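Local atomic coordinates of imine reductase (Amycolatopsis orientalis, PDB entry 5A9S), a protein that probably reduces imines to amines, using NADPH as the hydride donor. Residues B[222-227]-B[281-286]. Residues are numbered along the deposited sequence; the frame is centred on the assembly and turned at random.
Unlike the reference sequence in segment 222-227: Gln222 (reference Glu). With CA (calcium ion), chain E.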
ATOM      1  N   GLN B 222       8.700  -9.287   5.698  1.00 27.56           N
ATOM      2  CA  GLN B 222       8.557 -10.496   4.883  1.00 29.45           C
ATOM      3  C   GLN B 222       9.675 -10.671   3.864  1.00 30.77           C
ATOM      4  O   GLN B 222       9.959 -11.802   3.478  1.00 27.27           O
ATOM      5  CB  GLN B 222       7.205 -10.504   4.144  1.00 29.95           C
ATOM      6  CG  GLN B 222       6.011 -10.741   5.070  1.00 31.67           C
ATOM      7  CD  GLN B 222       6.031 -12.132   5.690  1.00 34.27           C
ATOM      8  OE1 GLN B 222       5.710 -12.329   6.881  1.00 35.76           O
ATOM      9  NE2 GLN B 222       6.418 -13.094   4.902  1.00 33.87           N
ATOM     10  N   ALA B 223      10.265  -9.569   3.376  1.00 30.71           N
ATOM     11  CA  ALA B 223      11.248  -9.662   2.272  1.00 32.55           C
ATOM     12  C   ALA B 223      12.458 -10.454   2.775  1.00 35.25           C
ATOM     13  O   ALA B 223      13.075 -10.054   3.762  1.00 34.77           O
ATOM     14  CB  ALA B 223      11.688  -8.294   1.807  1.00 32.99           C
ATOM     15  N   PRO B 224      12.766 -11.596   2.149  1.00 38.97           N
ATOM     16  CA  PRO B 224      13.823 -12.441   2.747  1.00 39.09           C
ATOM     17  C   PRO B 224      15.227 -11.795   2.808  1.00 35.27           C
ATOM     18  O   PRO B 224      16.025 -12.147   3.658  1.00 34.18           O
ATOM     19  CB  PRO B 224      13.800 -13.702   1.900  1.00 40.18           C
ATOM     20  CG  PRO B 224      13.116 -13.327   0.624  1.00 42.33           C
ATOM     21  CD  PRO B 224      12.133 -12.248   0.984  1.00 41.25           C
ATOM     22  N   THR B 225      15.503 -10.769   2.029  1.00 34.16           N
ATOM     23  CA  THR B 225      16.842 -10.182   2.084  1.00 33.52           C
ATOM     24  C   THR B 225      16.880  -8.836   2.740  1.00 36.60           C
ATOM     25  O   THR B 225      17.820  -8.089   2.509  1.00 32.19           O
ATOM     26  CB  THR B 225      17.438 -10.090   0.669  1.00 37.92           C
ATOM     27  OG1 THR B 225      16.562  -9.330  -0.169  1.00 39.72           O
ATOM     28  CG2 THR B 225      17.632 -11.475   0.106  1.00 35.54           C
ATOM     29  N   ILE B 226      15.855  -8.480   3.522  1.00 36.47           N
ATOM     30  CA  ILE B 226      15.937  -7.263   4.339  1.00 38.02           C
ATOM     31  C   ILE B 226      15.834  -7.649   5.802  1.00 38.47           C
ATOM     32  O   ILE B 226      14.952  -8.367   6.171  1.00 34.93           O
ATOM     33  CB  ILE B 226      14.859  -6.257   3.950  1.00 42.04           C
ATOM     34  CG1 ILE B 226      15.173  -5.768   2.535  1.00 40.03           C
ATOM     35  CG2 ILE B 226      14.822  -5.089   4.961  1.00 41.31           C
ATOM     36  CD1 ILE B 226      14.165  -4.817   1.989  1.00 46.46           C
ATOM     37  N   ASP B 227      16.753  -7.162   6.623  1.00 46.14           N
ATOM     38  CA  ASP B 227      16.766  -7.473   8.045  1.00 48.49           C
ATOM     39  C   ASP B 227      17.182  -6.268   8.836  1.00 46.20           C
ATOM     40  O   ASP B 227      17.450  -6.459   9.993  1.00 68.69           O
ATOM     41  CB  ASP B 227      17.726  -8.631   8.301  1.00 43.49           C
ATOM     42  N   SER B 281       5.840 -18.907   5.081  1.00 33.62           N
ATOM     43  CA  SER B 281       5.790 -17.463   5.203  1.00 36.26           C
ATOM     44  C   SER B 281       4.822 -16.844   4.203  1.00 33.71           C
ATOM     45  O   SER B 281       4.557 -17.432   3.149  1.00 33.49           O
ATOM     46  CB  SER B 281       7.174 -16.902   4.982  1.00 38.11           C
ATOM     47  OG  SER B 281       7.176 -15.557   5.390  1.00 60.18           O
ATOM     48  N   TYR B 282       4.330 -15.632   4.508  1.00 36.31           N
ATOM     49  CA  TYR B 282       3.484 -14.900   3.549  1.00 33.31           C
ATOM     50  C   TYR B 282       4.199 -14.686   2.199  1.00 28.91           C
ATOM     51  O   TYR B 282       3.620 -14.882   1.134  1.00 26.74           O
ATOM     52  CB  TYR B 282       3.016 -13.537   4.108  1.00 35.65           C
ATOM     53  CG  TYR B 282       1.822 -13.002   3.315  1.00 33.80           C
ATOM     54  CD1 TYR B 282       1.970 -12.360   2.085  1.00 31.87           C
ATOM     55  CD2 TYR B 282       0.528 -13.203   3.790  1.00 34.87           C
ATOM     56  CE1 TYR B 282       0.855 -11.954   1.349  1.00 32.52           C
ATOM     57  CE2 TYR B 282      -0.577 -12.756   3.098  1.00 29.66           C
ATOM     58  CZ  TYR B 282      -0.420 -12.148   1.868  1.00 31.90           C
ATOM     59  OH  TYR B 282      -1.553 -11.720   1.188  1.00 28.97           O
ATOM     60  N   TYR B 283       5.475 -14.374   2.247  1.00 26.78           N
ATOM     61  CA  TYR B 283       6.226 -14.050   1.031  1.00 27.73           C
ATOM     62  C   TYR B 283       6.182 -15.150  -0.019  1.00 28.62           C
ATOM     63  O   TYR B 283       6.234 -14.858  -1.217  1.00 26.62           O
ATOM     64  CB  TYR B 283       7.663 -13.740   1.363  1.00 30.01           C
ATOM     65  CG  TYR B 283       8.349 -12.906   0.282  1.00 30.60           C
ATOM     66  CD1 TYR B 283       8.324 -11.513   0.352  1.00 28.43           C
ATOM     67  CD2 TYR B 283       9.098 -13.504  -0.727  1.00 26.80           C
ATOM     68  CE1 TYR B 283       8.943 -10.753  -0.606  1.00 28.24           C
ATOM     69  CE2 TYR B 283       9.742 -12.737  -1.701  1.00 27.87           C
ATOM     70  CZ  TYR B 283       9.630 -11.371  -1.646  1.00 28.61           C
ATOM     71  OH  TYR B 283      10.274 -10.584  -2.559  1.00 30.51           O
ATOM     72  N   SER B 284       6.042 -16.407   0.434  1.00 27.57           N
ATOM     73  CA  SER B 284       6.053 -17.552  -0.441  1.00 26.90           C
ATOM     74  C   SER B 284       4.867 -17.596  -1.412  1.00 27.43           C
ATOM     75  O   SER B 284       4.955 -18.246  -2.456  1.00 31.37           O
ATOM     76  CB  SER B 284       6.198 -18.860   0.364  1.00 26.67           C
ATOM     77  OG  SER B 284       5.022 -19.140   1.090  1.00 29.04           O
ATOM     78  N   VAL B 285       3.804 -16.856  -1.128  1.00 25.89           N
ATOM     79  CA  VAL B 285       2.809 -16.541  -2.143  1.00 28.21           C
ATOM     80  C   VAL B 285       3.447 -16.223  -3.548  1.00 28.48           C
ATOM     81  O   VAL B 285       2.931 -16.625  -4.602  1.00 27.72           O
ATOM     82  CB  VAL B 285       1.907 -15.365  -1.710  1.00 32.01           C
ATOM     83  CG1 VAL B 285       1.015 -14.902  -2.857  1.00 37.20           C
ATOM     84  CG2 VAL B 285       1.023 -15.774  -0.551  1.00 32.75           C
ATOM     85  N   ILE B 286       4.573 -15.533  -3.535  1.00 28.49           N
ATOM     86  CA  ILE B 286       5.262 -15.124  -4.786  1.00 26.85           C
ATOM     87  C   ILE B 286       5.620 -16.273  -5.729  1.00 27.58           C
ATOM     88  O   ILE B 286       5.545 -16.115  -6.935  1.00 29.10           O
ATOM     89  CB  ILE B 286       6.516 -14.297  -4.458  1.00 24.88           C
ATOM     90  CG1 ILE B 286       6.898 -13.439  -5.673  1.00 26.70           C
ATOM     91  CG2 ILE B 286       7.692 -15.166  -3.991  1.00 25.37           C
ATOM     92  CD1 ILE B 286       8.071 -12.513  -5.396  1.00 28.01           C
TER
HETATM   93 CA    CA E 500      12.868  -9.306   6.048  1.00 57.88          CA
HETATM   94  O   HOH W   1       4.969 -14.724   7.015  1.00 31.28           O
HETATM   95  O   HOH W   2      13.587 -11.737   6.861  1.00 39.39           O
HETATM   96  O   HOH W   3      12.997  -8.619   8.715  1.00 39.47           O
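Pro224 lies against the ring of Tyr283, and Gln222 reaches the hydroxyl of Ser281. CD of Pro224 sits 3.5 Å from the centroid of the Tyr283 ring, almost straight above its centre, a CH-pi contact. With chi1 at -158°, the Tyr283 side chain swings its ring away from the backbone N and against the 222-227 segment. Leu186 of the partner subunit also packs on Tyr283. The buried, tight part is made of this ring and the Gln222 amide. The Gln222 chain bends at chi2 (-66°), and NE2 donates to OG of Ser281 at 2.6 Å, close to the amide plane. OE1 of Gln222 accepts from a water at 2.5 Å and also from the backbone N of Ala235. The same water accepts from N of Tyr282, at 2.7 Å. These bonds fix the rotation of the amide. The other side is looser. Pro224 is exposed but keeps CD on the ring, and the turn beyond it runs away from Tyr283. There the carbonyl oxygens of Ala223 and Ile226 bind calcium, 2.4 Å and 2.3 Å from the ion, with two waters and the carbonyls of Lys220 and Ala221. The arrangement is a helix C-terminus running into a type I beta turn, with main-chain carbonyls forming a calcium site.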